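PDB 4OZU: coronin from Toxoplasma gondii, which probably binds actin filaments and contributes to invasion and egress by the parasite, this chain being its WD40 domain. Local coordinates for residues D276-M281 / L363-P368; V7-I12 / Q296-T301; P321-D326 / A367-P372. One frame throughout, in Å; residues are numbered along the deposited sequence.

Contact 1 (D276-M281 / L363-P368); sequences DETTGM and LYPPAP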
# COMPACT_ATOMS: atom_id res chain seq x y z
N ASP A 276 -2.62 -9.11 -0.61
CA ASP A 276 -3.48 -9.50 0.51
C ASP A 276 -2.77 -10.65 1.20
O ASP A 276 -2.83 -11.79 0.75
CB ASP A 276 -4.87 -9.90 -0.01
CG ASP A 276 -5.78 -10.49 1.08
OD1 ASP A 276 -5.32 -10.70 2.23
OD2 ASP A 276 -6.97 -10.78 0.76
N GLU A 277 -2.07 -10.34 2.29
CA GLU A 277 -1.22 -11.32 2.96
C GLU A 277 -2.03 -12.45 3.58
O GLU A 277 -1.48 -13.49 3.93
CB GLU A 277 -0.38 -10.63 4.04
CG GLU A 277 -1.17 -10.23 5.29
CD GLU A 277 -1.24 -11.35 6.32
OE1 GLU A 277 -0.18 -11.93 6.65
OE2 GLU A 277 -2.36 -11.65 6.80
N THR A 278 -3.33 -12.22 3.74
CA THR A 278 -4.19 -13.15 4.46
C THR A 278 -4.75 -14.25 3.55
O THR A 278 -4.90 -15.39 3.99
CB THR A 278 -5.36 -12.40 5.13
OG1 THR A 278 -4.87 -11.19 5.74
CG2 THR A 278 -6.02 -13.27 6.19
N THR A 279 -5.04 -13.92 2.29
CA THR A 279 -5.55 -14.89 1.33
C THR A 279 -4.55 -15.23 0.23
O THR A 279 -4.69 -16.26 -0.44
CB THR A 279 -6.83 -14.40 0.63
OG1 THR A 279 -6.54 -13.26 -0.18
CG2 THR A 279 -7.92 -14.05 1.65
N GLY A 280 -3.56 -14.37 0.03
CA GLY A 280 -2.61 -14.55 -1.05
C GLY A 280 -3.01 -13.88 -2.36
O GLY A 280 -2.31 -14.02 -3.36
N MET A 281 -4.12 -13.15 -2.37
CA MET A 281 -4.50 -12.41 -3.57
C MET A 281 -3.48 -11.32 -3.83
O MET A 281 -3.02 -10.62 -2.92
CB MET A 281 -5.89 -11.79 -3.44
CG MET A 281 -7.06 -12.76 -3.41
SD MET A 281 -7.05 -14.02 -4.70
CE MET A 281 -6.94 -13.04 -6.19
N LEU A 363 -13.28 -18.35 4.08
CA LEU A 363 -12.62 -17.30 3.30
C LEU A 363 -11.87 -16.29 4.17
O LEU A 363 -11.17 -15.42 3.65
CB LEU A 363 -13.64 -16.56 2.44
CG LEU A 363 -14.30 -17.36 1.32
CD1 LEU A 363 -15.34 -16.50 0.64
CD2 LEU A 363 -13.27 -17.86 0.30
N TYR A 364 -12.00 -16.41 5.49
CA TYR A 364 -11.48 -15.40 6.40
C TYR A 364 -10.58 -15.98 7.49
O TYR A 364 -11.02 -16.20 8.62
CB TYR A 364 -12.64 -14.63 7.02
CG TYR A 364 -13.45 -13.93 5.97
CD1 TYR A 364 -13.00 -12.76 5.37
CD2 TYR A 364 -14.65 -14.46 5.53
CE1 TYR A 364 -13.73 -12.13 4.39
CE2 TYR A 364 -15.39 -13.84 4.55
CZ TYR A 364 -14.92 -12.68 3.98
OH TYR A 364 -15.67 -12.06 3.00
N PRO A 365 -9.30 -16.21 7.16
CA PRO A 365 -8.32 -16.54 8.19
C PRO A 365 -8.10 -15.35 9.12
O PRO A 365 -8.54 -14.24 8.80
CB PRO A 365 -7.05 -16.86 7.40
CG PRO A 365 -7.50 -17.07 5.98
CD PRO A 365 -8.71 -16.21 5.81
N PRO A 366 -7.41 -15.57 10.24
CA PRO A 366 -7.09 -14.47 11.17
C PRO A 366 -6.39 -13.32 10.44
O PRO A 366 -5.35 -13.51 9.81
CB PRO A 366 -6.18 -15.13 12.19
CG PRO A 366 -6.55 -16.59 12.14
CD PRO A 366 -6.87 -16.86 10.71
N ALA A 367 -6.99 -12.14 10.52
CA ALA A 367 -6.54 -10.98 9.76
C ALA A 367 -5.59 -10.13 10.60
O ALA A 367 -5.67 -10.16 11.83
CB ALA A 367 -7.72 -10.15 9.33
N PRO A 368 -4.69 -9.38 9.94
CA PRO A 368 -3.84 -8.48 10.72
C PRO A 368 -4.67 -7.57 11.61
O PRO A 368 -5.60 -6.92 11.11
CB PRO A 368 -3.10 -7.67 9.64
CG PRO A 368 -3.09 -8.56 8.44
CD PRO A 368 -4.39 -9.32 8.50
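E277 and P368 approach from opposite directions, the carboxylate end of the glutamate arriving at the CG and CD atoms of the proline ring; E277 OE2 lies 3.5 Å from P368 CD. The chain gets there by a sharp bend at its second torsion (chi2 88°). OE1 is held by a salt bridge to R389 and by the backbone N of L227, while OE2, with CG and CD behind it, lies against P368 CG and CD. T278 carries most of the contact. Its N donates to D276 OD1, making an Asx turn, and its two branches part. OG1 donates to E277 OE2 (2.8 Å), reached on the anti side of the carboxylate, and also meets P368 CD at 3.4 Å. CG2, turned opposite the backbone N by a first torsion of -43° for OG1, reaches P365 CB at 3.9 Å and packs against the carbonyls of P365 and P366. T278 O sits 3.7 Å from P365 CG and is buried with no polar partner in the model. Beyond it, T279 brings CG2 loosely toward the L363 carbonyl. T279 OG1 donates to D276 OD2 (2.7 Å) from above the carboxylate plane, an oxygen that K322 also engages in a salt bridge, and accepts from M281 N in an ST turn. G280, at positive phi, donates its N to D276 O. The Asx and ST turns shape the loop joining strands 271-275 and 281-286 of one blade in this seven-bladed WD40 propeller, and residues 363-368, from the chain after strand 343-350, lie against that loop.

Contact 2 (V7-I12 / Q296-T301); sequences VDVPLI and QYHGGT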
# COMPACT_ATOMS: atom_id res chain seq x y z
N VAL A 7 -8.90 -20.81 10.94
CA VAL A 7 -9.21 -21.00 9.53
C VAL A 7 -7.94 -20.89 8.69
O VAL A 7 -7.19 -19.92 8.81
CB VAL A 7 -10.25 -19.98 9.05
CG1 VAL A 7 -10.47 -20.07 7.54
CG2 VAL A 7 -11.56 -20.17 9.80
N ASP A 8 -7.70 -21.89 7.84
CA ASP A 8 -6.49 -21.91 7.01
C ASP A 8 -6.69 -21.05 5.76
O ASP A 8 -7.81 -20.68 5.42
CB ASP A 8 -6.14 -23.35 6.63
CG ASP A 8 -4.74 -23.49 6.06
OD1 ASP A 8 -3.93 -22.55 6.22
OD2 ASP A 8 -4.45 -24.55 5.46
N VAL A 9 -5.58 -20.73 5.09
CA VAL A 9 -5.64 -19.89 3.91
C VAL A 9 -6.41 -20.61 2.79
O VAL A 9 -6.05 -21.72 2.40
CB VAL A 9 -4.22 -19.52 3.41
CG1 VAL A 9 -4.29 -18.70 2.13
CG2 VAL A 9 -3.47 -18.74 4.49
N PRO A 10 -7.47 -19.98 2.26
CA PRO A 10 -8.27 -20.65 1.23
C PRO A 10 -7.63 -20.63 -0.15
O PRO A 10 -6.93 -19.68 -0.50
CB PRO A 10 -9.57 -19.84 1.22
CG PRO A 10 -9.14 -18.47 1.62
CD PRO A 10 -8.01 -18.65 2.60
N LEU A 11 -7.87 -21.69 -0.92
CA LEU A 11 -7.56 -21.68 -2.33
C LEU A 11 -8.66 -20.91 -3.02
O LEU A 11 -9.84 -21.20 -2.82
CB LEU A 11 -7.47 -23.11 -2.89
CG LEU A 11 -7.29 -23.20 -4.41
CD1 LEU A 11 -5.91 -22.71 -4.82
CD2 LEU A 11 -7.54 -24.62 -4.89
N ILE A 12 -8.28 -19.92 -3.82
CA ILE A 12 -9.26 -19.08 -4.50
C ILE A 12 -9.07 -19.16 -6.01
O ILE A 12 -8.18 -18.53 -6.56
CB ILE A 12 -9.16 -17.62 -4.04
CG1 ILE A 12 -9.40 -17.54 -2.53
CG2 ILE A 12 -10.18 -16.76 -4.78
CD1 ILE A 12 -9.13 -16.18 -1.91
N GLN A 296 -3.54 -15.33 -7.47
CA GLN A 296 -3.36 -15.81 -6.11
C GLN A 296 -2.01 -16.47 -5.96
O GLN A 296 -1.64 -17.34 -6.73
CB GLN A 296 -4.44 -16.80 -5.69
CG GLN A 296 -4.37 -17.05 -4.18
CD GLN A 296 -5.31 -18.12 -3.69
OE1 GLN A 296 -5.61 -19.08 -4.40
NE2 GLN A 296 -5.75 -17.98 -2.44
N TYR A 297 -1.28 -16.03 -4.93
CA TYR A 297 -0.05 -16.67 -4.50
C TYR A 297 -0.45 -17.68 -3.43
O TYR A 297 -0.86 -17.30 -2.34
CB TYR A 297 0.93 -15.64 -3.97
CG TYR A 297 2.33 -16.13 -3.67
CD1 TYR A 297 3.01 -16.96 -4.55
CD2 TYR A 297 2.99 -15.71 -2.52
CE1 TYR A 297 4.30 -17.39 -4.27
CE2 TYR A 297 4.27 -16.13 -2.23
CZ TYR A 297 4.92 -16.96 -3.11
OH TYR A 297 6.20 -17.36 -2.82
N HIS A 298 -0.36 -18.96 -3.78
CA HIS A 298 -0.85 -20.02 -2.91
C HIS A 298 0.05 -21.24 -3.05
O HIS A 298 0.37 -21.65 -4.16
CB HIS A 298 -2.29 -20.38 -3.28
CG HIS A 298 -2.94 -21.35 -2.33
ND1 HIS A 298 -3.52 -20.95 -1.15
CD2 HIS A 298 -3.10 -22.69 -2.40
CE1 HIS A 298 -4.01 -22.01 -0.52
NE2 HIS A 298 -3.77 -23.07 -1.26
N GLY A 299 0.46 -21.80 -1.92
CA GLY A 299 1.32 -22.97 -1.94
C GLY A 299 2.64 -22.69 -2.64
O GLY A 299 3.27 -23.61 -3.15
N GLY A 300 3.06 -21.43 -2.65
CA GLY A 300 4.32 -21.05 -3.27
C GLY A 300 4.23 -20.87 -4.77
O GLY A 300 5.25 -20.63 -5.43
N THR A 301 3.02 -20.98 -5.31
CA THR A 301 2.78 -20.87 -6.74
C THR A 301 1.88 -19.68 -7.03
O THR A 301 0.91 -19.45 -6.30
CB THR A 301 2.12 -22.14 -7.31
OG1 THR A 301 2.87 -23.30 -6.93
CG2 THR A 301 2.03 -22.08 -8.83
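The side-chain amide of Q296 bonds to the backbone on both flanks of L11: its NE2 donates to P10 O (2.8 Å), and its OE1 accepts from I12 N (2.9 Å). The first bond lies in the carbonyl plane of P10 and close to the plane of the amide; the second is straighter at hydrogen (167°), though its donor is tilted from the amide carbonyl plane. An extended chain, CG opposite the backbone N (chi1 -168°), carries the amide out to this position. NE2 has a second acceptor in T279 O, and the three bonds together hold the amide in its rotation. The I12 and Q296 side chains cross at about a right angle, I12 CG1 lying 3.7 Å from Q296 NE2. This is the tight, buried part. Toward solvent, H298 makes looser contacts. L11 CA stands over one face of its imidazole, 4.2 Å from the centroid, in a CH-pi contact, while V9 O lies at the ring edge, 3.6 Å from H298 CE1. The exposed L11 side chain spans both halves, its CD1 touching Q296 OE1 and H298 CD2. Here the lead-in to strand 16-25 is tied to strand 291-298 just before a type I' turn, the two-residue beta-hairpin connection to strand 301-309 in a propeller blade.

Contact 3 (P321-D326 / A367-P372); sequences PKLAVD and APDVEP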
# COMPACT_ATOMS: atom_id res chain seq x y z
N PRO A 321 -8.34 -1.92 4.22
CA PRO A 321 -7.78 -3.00 5.05
C PRO A 321 -8.71 -4.19 5.13
O PRO A 321 -9.92 -4.04 4.95
CB PRO A 321 -7.62 -2.34 6.43
CG PRO A 321 -7.72 -0.88 6.19
CD PRO A 321 -8.62 -0.71 5.01
N LYS A 322 -8.16 -5.36 5.42
CA LYS A 322 -8.95 -6.58 5.55
C LYS A 322 -10.04 -6.43 6.59
O LYS A 322 -11.15 -6.92 6.41
CB LYS A 322 -8.04 -7.76 5.91
CG LYS A 322 -8.77 -9.07 6.12
CD LYS A 322 -9.44 -9.58 4.84
CE LYS A 322 -8.41 -9.94 3.79
NZ LYS A 322 -8.98 -10.75 2.68
N LEU A 323 -9.74 -5.75 7.69
CA LEU A 323 -10.71 -5.60 8.78
C LEU A 323 -11.97 -4.87 8.35
O LEU A 323 -13.00 -4.97 9.01
CB LEU A 323 -10.09 -4.86 9.97
CG LEU A 323 -9.08 -5.64 10.82
CD1 LEU A 323 -8.44 -4.70 11.83
CD2 LEU A 323 -9.73 -6.82 11.51
N ALA A 324 -11.88 -4.15 7.24
CA ALA A 324 -12.99 -3.33 6.77
C ALA A 324 -13.91 -4.03 5.76
O ALA A 324 -14.97 -3.50 5.42
CB ALA A 324 -12.45 -2.04 6.16
N VAL A 325 -13.54 -5.21 5.27
CA VAL A 325 -14.34 -5.84 4.21
C VAL A 325 -15.68 -6.34 4.74
O VAL A 325 -15.85 -6.60 5.93
CB VAL A 325 -13.60 -7.01 3.51
CG1 VAL A 325 -12.25 -6.55 2.95
CG2 VAL A 325 -13.44 -8.21 4.44
N ASP A 326 -16.63 -6.49 3.82
CA ASP A 326 -17.98 -6.92 4.12
C ASP A 326 -18.05 -8.45 4.05
O ASP A 326 -18.18 -9.03 2.97
CB ASP A 326 -18.97 -6.27 3.15
CG ASP A 326 -20.41 -6.47 3.56
OD1 ASP A 326 -20.70 -7.43 4.31
OD2 ASP A 326 -21.26 -5.67 3.12
N ALA A 367 -6.99 -12.14 10.52
CA ALA A 367 -6.54 -10.98 9.76
C ALA A 367 -5.59 -10.13 10.60
O ALA A 367 -5.67 -10.16 11.83
CB ALA A 367 -7.72 -10.15 9.33
N PRO A 368 -4.69 -9.38 9.94
CA PRO A 368 -3.84 -8.48 10.72
C PRO A 368 -4.67 -7.57 11.61
O PRO A 368 -5.60 -6.92 11.11
CB PRO A 368 -3.10 -7.67 9.64
CG PRO A 368 -3.09 -8.56 8.44
CD PRO A 368 -4.39 -9.32 8.50
N ASP A 369 -4.36 -7.54 12.90
CA ASP A 369 -5.09 -6.72 13.85
C ASP A 369 -4.52 -5.32 13.97
O ASP A 369 -3.42 -5.04 13.50
CB ASP A 369 -5.10 -7.38 15.23
CG ASP A 369 -6.30 -6.98 16.07
OD1 ASP A 369 -7.13 -6.15 15.62
OD2 ASP A 369 -6.42 -7.50 17.20
N VAL A 370 -5.27 -4.44 14.62
CA VAL A 370 -4.84 -3.06 14.81
C VAL A 370 -4.09 -2.91 16.14
O VAL A 370 -4.22 -1.90 16.83
CB VAL A 370 -6.05 -2.09 14.77
CG1 VAL A 370 -6.66 -2.09 13.37
CG2 VAL A 370 -7.10 -2.47 15.82
N GLU A 371 -3.30 -3.94 16.47
CA GLU A 371 -2.44 -3.94 17.65
C GLU A 371 -1.01 -4.24 17.23
O GLU A 371 -0.78 -5.26 16.58
CB GLU A 371 -2.88 -4.98 18.68
CG GLU A 371 -4.18 -4.75 19.36
CD GLU A 371 -4.51 -5.88 20.31
OE1 GLU A 371 -3.58 -6.59 20.75
OE2 GLU A 371 -5.71 -6.08 20.60
N PRO A 372 -0.04 -3.40 17.61
CA PRO A 372 1.34 -3.76 17.28
C PRO A 372 1.83 -5.00 18.04
O PRO A 372 1.51 -5.13 19.22
CB PRO A 372 2.15 -2.54 17.72
CG PRO A 372 1.16 -1.47 18.07
CD PRO A 372 -0.13 -2.13 18.36
O HOH W 1 -6.71 -5.47 8.57
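K322 NZ is gripped twice, by a salt bridge to the D276 carboxylate and by a hydrogen bond to I332 O, and the aliphatic stem leading to it presses on A367: K322 CG and A367 CB stand 3.5 Å apart. Two successive bends, at chi2 and chi3 (both 65°), fold the stem past the alanine methyl and carry the ammonium group away from it. L323 supplies the larger apolar surface. Its CD1 meets V370 CG1 at 3.5 Å, the two side chains inclined to one another, and lies 3.7 Å from P368 O; CD2 reaches A367 CB more distantly. The same carbonyl is served by a water that donates to P368 O (3.1 Å) and accepts from L323 N (3.2 Å), bridging the two backbones where they make no direct hydrogen bond. V370 is steadied by its neighbour, since V370 N donates to D369 OD1 (2.7 Å) from above the carboxylate plane. The side chain of V370 lies about 4 Å from a bound acetate ion, probably from the crystallisation liquor. The contact thus combines a buried methyl, a partly covered leucine and an exposed valine. In the fold, the 3-10 turn 322-324 belongs to the loop between strands 317-319 and 331-339, while strand 367-368 pairs antiparallel with strand 389-390 and L323 also touches V392 beyond that strand.

Contacts 1 and 3 are neighbours, their centres about 9 Å apart, and the loops 276-281 and 321-326 both lie against A367 and P368. A salt bridge of 2.8 Å, D276 OD2 to K322 NZ, joins the two loops. Contact 2 also lies about 9 Å from contact 1, centre to centre. Y297 N donates to G280 O (2.7 Å), part of the strand pairing within the blade; Q296 NE2 to T279 O (2.8 Å) adds a side-chain tie, and P365 CB packs on V7 O at 3.4 Å. Contacts 2 and 3 do not touch, with nearest atoms about 7 Å apart. Contact 1 therefore sits between the other two: its 276-281 loop bonds to the strand of contact 2, and its 363-368 segment continues into contact 3.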